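Putative enoyl-CoA hydratase/isomerase (PDB 3RSI) probably acts as a hydro-lyase of the enoyl-CoA hydratase/isomerase (crotonase) family, a group that works on acyl-CoA thioesters in lipid metabolism. Local coordinates at residues B[8-13]-B[24-29]; B[125-130]-B[181-186]. All blocks are in the same frame, centred on the assembly; numbering follows the deposited sequence.

Contact 1 of 2, residues B[8-13]-B[24-29]; sequences ARELLV and MNRPHR
Leu-11 and Met-24 face each other as an antiparallel, non-hydrogen-bonded pair, CA atoms 4.8 Å apart, where strands 11-16 and 19-24 of a beta hairpin reach their open end. Just beyond the pair, the backbone N of Asn-25 donates to Glu-10 O at 2.7 Å. On the face that carries Leu-11 and Met-24, CD1 of the leucine meets CG of the methionine at 4.1 Å; both are buried, as suits flexible apolar chains; Leu-11 also touches Phe-41 of helix 35-50, while Met-24 lies against Asn-31 and Tyr-66.

Asn-25 continues the link with its side chain. Its CG stands opposite the backbone N (chi1 -175°), which carries the amide across to the other segment, and ND2 gives a hydrogen bond of 2.9 Å to Arg-9 O, with an angle of 150° at the hydrogen. The isobutyl group of Leu-12 crosses this amide, its CD2 4.0 Å from Asn-25 ND2. A water donates to both Ala-8 O and Asn-25 O, bridging the two segments where the strand pairing has ended.

Glu-10 and Arg-26 run alongside each other in the same direction, CG to CG 3.8 Å. Glu-10 OE1 lies 3.4 Å from Arg-26 NE but well out of the guanidinium plane, so the attraction is between charges without a directed N-H. Directional bonds come from elsewhere: Ser-34 OG pairs with Glu-10 OE1, and Arg-26 NH1 binds Ala-32 O. Past the Leu-11/Met-24 pair, then, the Asn-25 backbone and amide bonds and the water join the segments, and the ion pair adds only charge attraction at this partly exposed margin.

Contact 2 of 2, residues B[125-130]-B[181-186]; sequences DIRVSD and FGLVGH
Arg-127 O receives two backbone N-H groups from the neighbouring segment: Gly-185 N at 2.9 Å and, weakly, His-186 N at 3.3 Å. In this crotonase-like fold, strand 126-130 runs parallel between strands 105-109 and 186-188, and here the chain leaving helix 175-180 comes in beside it. The next bond, Ser-129 N to His-186 O at 2.8 Å, has its donor above the carbonyl plane.

The Arg-127 side chain reaches back along the incoming loop. Extended from CG to NE, it brings NH1 to Leu-183 O at 3.0 Å, nearly straight at 173°, with the oxygen at the edge of the guanidinium and in its plane. Arg-127 NH2 is held by Thr-124 O and Gln-157 OE1, so bonds on both terminal nitrogens fix the rotation of this buried group. A long, multidentate cation suits a place where several oxygens need donors.

Nearer the strand, Val-184 CB packs on Arg-127 CB at 4.0 Å. The small Ser-129 side chain lets Val-184 CG2 come to within 4.0 Å of its CB, and the valine also rests on Phe-135 and Ala-178. Gly-182, with a positive phi of 71°, lets the chain turn after the helix.

Val-128 and His-186 share the other side of the strand, where Val-128 packs against Leu-200 of helix 193-205. The imidazole looks toward the subunit interface: His-186 NE2 hydrogen-bonds Glu-165 of the second subunit, and Lys-162 of that subunit binds Gly-185 O. The His-186 and Val-128 side chains cross at a slant, CB of the histidine 4.2 Å from CG1 of the valine.

Contact 1 is complete before contact 2 opens along the chain, and the two lie on opposite sides of its centre, with contact centres 38 Å apart and nearest atoms about 26 Å apart. They share no strand: 8-13 and 24-29 lie at the end of strands 11-16 and 19-24, in the mixed sheet with 56-61, whereas 125-130 and 181-186 join at the parallel sheet of 105-109, 126-130 and 186-188. Contact 1 closes a local hairpin and meets no other subunit; contact 2 joins segments with 50 residues between them and borders the second subunit, and at Phe-181 the third. One is a local pairing far from the chain's centre; the other is buried beside a subunit interface.

Contact 1 of 2, residues B[8-13]-B[24-29]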
loop_
_atom_site.group_PDB
_atom_site.type_symbol
_atom_site.label_atom_id
_atom_site.label_comp_id
_atom_site.label_asym_id
_atom_site.label_seq_id
_atom_site.Cartn_x
_atom_site.Cartn_y
_atom_site.Cartn_z
ATOM N N ALA B 8 29.099 24.349 11.965
ATOM C CA ALA B 8 28.011 25.259 12.439
ATOM C C ALA B 8 26.876 25.407 11.421
ATOM O O ALA B 8 25.744 25.736 11.809
ATOM C CB ALA B 8 28.580 26.635 12.795
ATOM N N ARG B 9 27.172 25.186 10.131
ATOM C CA ARG B 9 26.157 25.284 9.052
ATOM C C ARG B 9 24.902 24.472 9.409
ATOM O O ARG B 9 25.004 23.470 10.097
ATOM C CB ARG B 9 26.735 24.793 7.718
ATOM C CG ARG B 9 26.361 25.658 6.529
ATOM C CD ARG B 9 27.101 25.237 5.255
ATOM N NE ARG B 9 26.396 24.139 4.611
ATOM C CZ ARG B 9 25.766 24.188 3.431
ATOM N NH1 ARG B 9 25.144 23.104 2.998
ATOM N NH2 ARG B 9 25.753 25.291 2.678
ATOM N N GLU B 10 23.725 24.911 8.958
ATOM C CA GLU B 10 22.471 24.250 9.358
ATOM C C GLU B 10 22.239 22.935 8.625
ATOM O O GLU B 10 21.528 22.044 9.123
ATOM C CB GLU B 10 21.274 25.187 9.194
ATOM C CG GLU B 10 21.301 26.348 10.168
ATOM C CD GLU B 10 20.209 27.333 9.898
ATOM O OE1 GLU B 10 19.038 26.931 9.966
ATOM O OE2 GLU B 10 20.513 28.503 9.604
ATOM N N LEU B 11 22.837 22.814 7.440
ATOM C CA LEU B 11 22.925 21.521 6.774
ATOM C C LEU B 11 24.384 21.200 6.477
ATOM O O LEU B 11 25.019 21.865 5.636
ATOM C CB LEU B 11 22.089 21.518 5.504
ATOM C CG LEU B 11 21.913 20.193 4.769
ATOM C CD1 LEU B 11 20.944 19.291 5.531
ATOM C CD2 LEU B 11 21.405 20.437 3.327
ATOM N N LEU B 12 24.924 20.205 7.181
ATOM C CA LEU B 12 26.272 19.727 6.915
ATOM C C LEU B 12 26.288 18.835 5.673
ATOM O O LEU B 12 25.416 17.994 5.487
ATOM C CB LEU B 12 26.846 18.969 8.103
ATOM C CG LEU B 12 26.898 19.730 9.428
ATOM C CD1 LEU B 12 27.357 18.796 10.551
ATOM C CD2 LEU B 12 27.804 20.947 9.313
ATOM N N VAL B 13 27.275 19.053 4.816
ATOM C CA VAL B 13 27.416 18.284 3.594
ATOM C C VAL B 13 28.819 17.676 3.592
ATOM O O VAL B 13 29.826 18.402 3.603
ATOM C CB VAL B 13 27.181 19.147 2.345
ATOM C CG1 VAL B 13 27.435 18.324 1.049
ATOM C CG2 VAL B 13 25.769 19.734 2.360
ATOM N N MET B 24 21.244 17.396 9.075
ATOM C CA MET B 24 20.458 18.506 9.572
ATOM C C MET B 24 21.033 18.873 10.941
ATOM O O MET B 24 21.142 18.018 11.814
ATOM C CB MET B 24 18.993 18.103 9.683
ATOM C CG MET B 24 18.355 17.785 8.359
ATOM S SD MET B 24 16.705 17.085 8.481
ATOM C CE MET B 24 17.135 15.378 8.924
ATOM N N ASN B 25 21.437 20.130 11.092
ATOM C CA ASN B 25 22.283 20.566 12.211
ATOM C C ASN B 25 21.802 21.847 12.899
ATOM O O ASN B 25 22.332 22.927 12.662
ATOM C CB ASN B 25 23.701 20.780 11.688
ATOM C CG ASN B 25 24.687 21.115 12.790
ATOM O OD1 ASN B 25 24.565 20.635 13.918
ATOM N ND2 ASN B 25 25.652 21.953 12.471
ATOM N N ARG B 26 20.764 21.728 13.710
ATOM C CA ARG B 26 20.339 22.821 14.600
ATOM C C ARG B 26 19.957 22.226 15.946
ATOM O O ARG B 26 18.768 22.083 16.266
ATOM C CB ARG B 26 19.142 23.586 14.031
ATOM C CG ARG B 26 19.360 24.237 12.697
ATOM C CD ARG B 26 18.063 24.869 12.233
ATOM N NE ARG B 26 17.710 26.070 13.017
ATOM C CZ ARG B 26 16.465 26.436 13.329
ATOM N NH1 ARG B 26 15.417 25.693 12.975
ATOM N NH2 ARG B 26 16.257 27.554 14.013
ATOM N N PRO B 27 20.962 21.879 16.749
ATOM C CA PRO B 27 20.706 21.131 17.981
ATOM C C PRO B 27 19.760 21.834 18.962
ATOM O O PRO B 27 18.946 21.185 19.599
ATOM C CB PRO B 27 22.100 20.967 18.590
ATOM C CG PRO B 27 23.037 21.104 17.491
ATOM C CD PRO B 27 22.395 21.973 16.444
ATOM N N HIS B 28 19.853 23.152 19.039
ATOM C CA HIS B 28 18.993 23.968 19.887
ATOM C C HIS B 28 17.506 23.876 19.540
ATOM O O HIS B 28 16.673 24.238 20.354
ATOM C CB HIS B 28 19.478 25.432 19.859
ATOM C CG HIS B 28 19.629 25.995 18.485
ATOM N ND1 HIS B 28 18.711 26.866 17.938
ATOM C CD2 HIS B 28 20.580 25.805 17.538
ATOM C CE1 HIS B 28 19.109 27.208 16.723
ATOM N NE2 HIS B 28 20.232 26.567 16.453
ATOM N N ARG B 29 17.184 23.366 18.349
ATOM C CA ARG B 29 15.816 23.127 17.908
ATOM C C ARG B 29 15.620 21.688 17.429
ATOM O O ARG B 29 14.707 21.421 16.646
ATOM C CB ARG B 29 15.467 24.075 16.750
ATOM C CG ARG B 29 15.445 25.578 17.114
ATOM C CD ARG B 29 14.245 25.971 17.923
ATOM N NE ARG B 29 13.023 25.282 17.509
ATOM C CZ ARG B 29 12.271 25.593 16.454
ATOM N NH1 ARG B 29 12.590 26.604 15.652
ATOM N NH2 ARG B 29 11.178 24.877 16.195
HETATM O O HOH W 1 23.802 25.069 13.545
#

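Contact 2 of 2, residues B[125-130]-B[181-186]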
loop_
_atom_site.group_PDB
_atom_site.type_symbol
_atom_site.label_atom_id
_atom_site.label_comp_id
_atom_site.label_asym_id
_atom_site.label_seq_id
_atom_site.Cartn_x
_atom_site.Cartn_y
_atom_site.Cartn_z
ATOM N N ASP B 125 -11.926 5.887 8.682
ATOM C CA ASP B 125 -10.568 6.459 8.646
ATOM C C ASP B 125 -9.577 5.760 9.550
ATOM O O ASP B 125 -8.442 5.463 9.143
ATOM C CB ASP B 125 -10.658 7.927 9.039
ATOM C CG ASP B 125 -11.560 8.690 8.102
ATOM O OD1 ASP B 125 -11.365 8.545 6.881
ATOM O OD2 ASP B 125 -12.468 9.386 8.562
ATOM N N ILE B 126 -10.007 5.564 10.786
ATOM C CA ILE B 126 -9.188 5.061 11.885
ATOM C C ILE B 126 -9.922 3.846 12.433
ATOM O O ILE B 126 -11.146 3.871 12.586
ATOM C CB ILE B 126 -9.018 6.142 12.991
ATOM C CG1 ILE B 126 -8.333 7.390 12.411
ATOM C CG2 ILE B 126 -8.241 5.597 14.192
ATOM C CD1 ILE B 126 -8.478 8.659 13.284
ATOM N N ARG B 127 -9.193 2.771 12.697
ATOM C CA ARG B 127 -9.845 1.473 12.889
ATOM C C ARG B 127 -9.237 0.729 14.051
ATOM O O ARG B 127 -8.037 0.452 14.052
ATOM C CB ARG B 127 -9.719 0.639 11.613
ATOM C CG ARG B 127 -10.388 1.274 10.404
ATOM C CD ARG B 127 -9.963 0.663 9.081
ATOM N NE ARG B 127 -10.322 1.533 7.945
ATOM C CZ ARG B 127 -9.887 1.388 6.696
ATOM N NH1 ARG B 127 -9.080 0.388 6.383
ATOM N NH2 ARG B 127 -10.251 2.255 5.759
ATOM N N VAL B 128 -10.081 0.404 15.024
ATOM C CA VAL B 128 -9.680 -0.335 16.208
ATOM C C VAL B 128 -10.376 -1.698 16.186
ATOM O O VAL B 128 -11.615 -1.778 16.102
ATOM C CB VAL B 128 -10.108 0.391 17.503
ATOM C CG1 VAL B 128 -9.630 -0.411 18.739
ATOM C CG2 VAL B 128 -9.563 1.822 17.519
ATOM N N SER B 129 -9.588 -2.766 16.276
ATOM C CA SER B 129 -10.155 -4.117 16.269
ATOM C C SER B 129 -10.093 -4.797 17.628
ATOM O O SER B 129 -9.022 -4.939 18.240
ATOM C CB SER B 129 -9.431 -5.001 15.255
ATOM O OG SER B 129 -10.001 -6.293 15.219
ATOM N N ASP B 130 -11.252 -5.263 18.071
ATOM C CA ASP B 130 -11.310 -6.241 19.141
ATOM C C ASP B 130 -10.425 -7.434 18.759
ATOM O O ASP B 130 -10.407 -7.872 17.611
ATOM C CB ASP B 130 -12.756 -6.715 19.336
ATOM C CG ASP B 130 -12.942 -7.532 20.586
ATOM O OD1 ASP B 130 -12.537 -8.708 20.598
ATOM O OD2 ASP B 130 -13.526 -7.001 21.549
ATOM N N PHE B 181 -1.666 -6.804 8.050
ATOM C CA PHE B 181 -1.798 -6.269 6.695
ATOM C C PHE B 181 -2.332 -4.827 6.648
ATOM O O PHE B 181 -2.557 -4.287 5.570
ATOM C CB PHE B 181 -2.662 -7.214 5.861
ATOM C CG PHE B 181 -1.964 -8.487 5.503
ATOM C CD1 PHE B 181 -1.072 -8.511 4.463
ATOM C CD2 PHE B 181 -2.176 -9.650 6.234
ATOM C CE1 PHE B 181 -0.399 -9.695 4.123
ATOM C CE2 PHE B 181 -1.529 -10.822 5.906
ATOM C CZ PHE B 181 -0.632 -10.848 4.858
ATOM N N GLY B 182 -2.485 -4.206 7.819
ATOM C CA GLY B 182 -2.851 -2.807 7.939
ATOM C C GLY B 182 -4.270 -2.472 7.561
ATOM O O GLY B 182 -4.570 -1.333 7.268
ATOM N N LEU B 183 -5.161 -3.464 7.556
ATOM C CA LEU B 183 -6.568 -3.188 7.355
ATOM C C LEU B 183 -7.103 -2.396 8.558
ATOM O O LEU B 183 -7.992 -1.556 8.420
ATOM C CB LEU B 183 -7.338 -4.513 7.194
ATOM C CG LEU B 183 -8.831 -4.387 6.955
ATOM C CD1 LEU B 183 -9.148 -3.631 5.682
ATOM C CD2 LEU B 183 -9.474 -5.777 6.938
ATOM N N VAL B 184 -6.567 -2.691 9.742
ATOM C CA VAL B 184 -6.887 -1.931 10.954
ATOM C C VAL B 184 -5.601 -1.374 11.557
ATOM O O VAL B 184 -4.497 -1.847 11.242
ATOM C CB VAL B 184 -7.646 -2.800 11.984
ATOM C CG1 VAL B 184 -8.940 -3.371 11.354
ATOM C CG2 VAL B 184 -6.775 -3.935 12.511
ATOM N N GLY B 185 -5.749 -0.390 12.439
ATOM C CA GLY B 185 -4.613 0.297 13.028
ATOM C C GLY B 185 -4.289 -0.094 14.455
ATOM O O GLY B 185 -3.237 0.284 14.965
ATOM N N HIS B 186 -5.198 -0.825 15.105
ATOM C CA HIS B 186 -5.010 -1.292 16.472
ATOM C C HIS B 186 -5.712 -2.655 16.665
ATOM O O HIS B 186 -6.756 -2.926 16.042
ATOM C CB HIS B 186 -5.664 -0.320 17.464
ATOM C CG HIS B 186 -5.079 1.056 17.449
ATOM N ND1 HIS B 186 -3.994 1.408 18.220
ATOM C CD2 HIS B 186 -5.407 2.152 16.724
ATOM C CE1 HIS B 186 -3.693 2.672 17.980
ATOM N NE2 HIS B 186 -4.532 3.142 17.073
#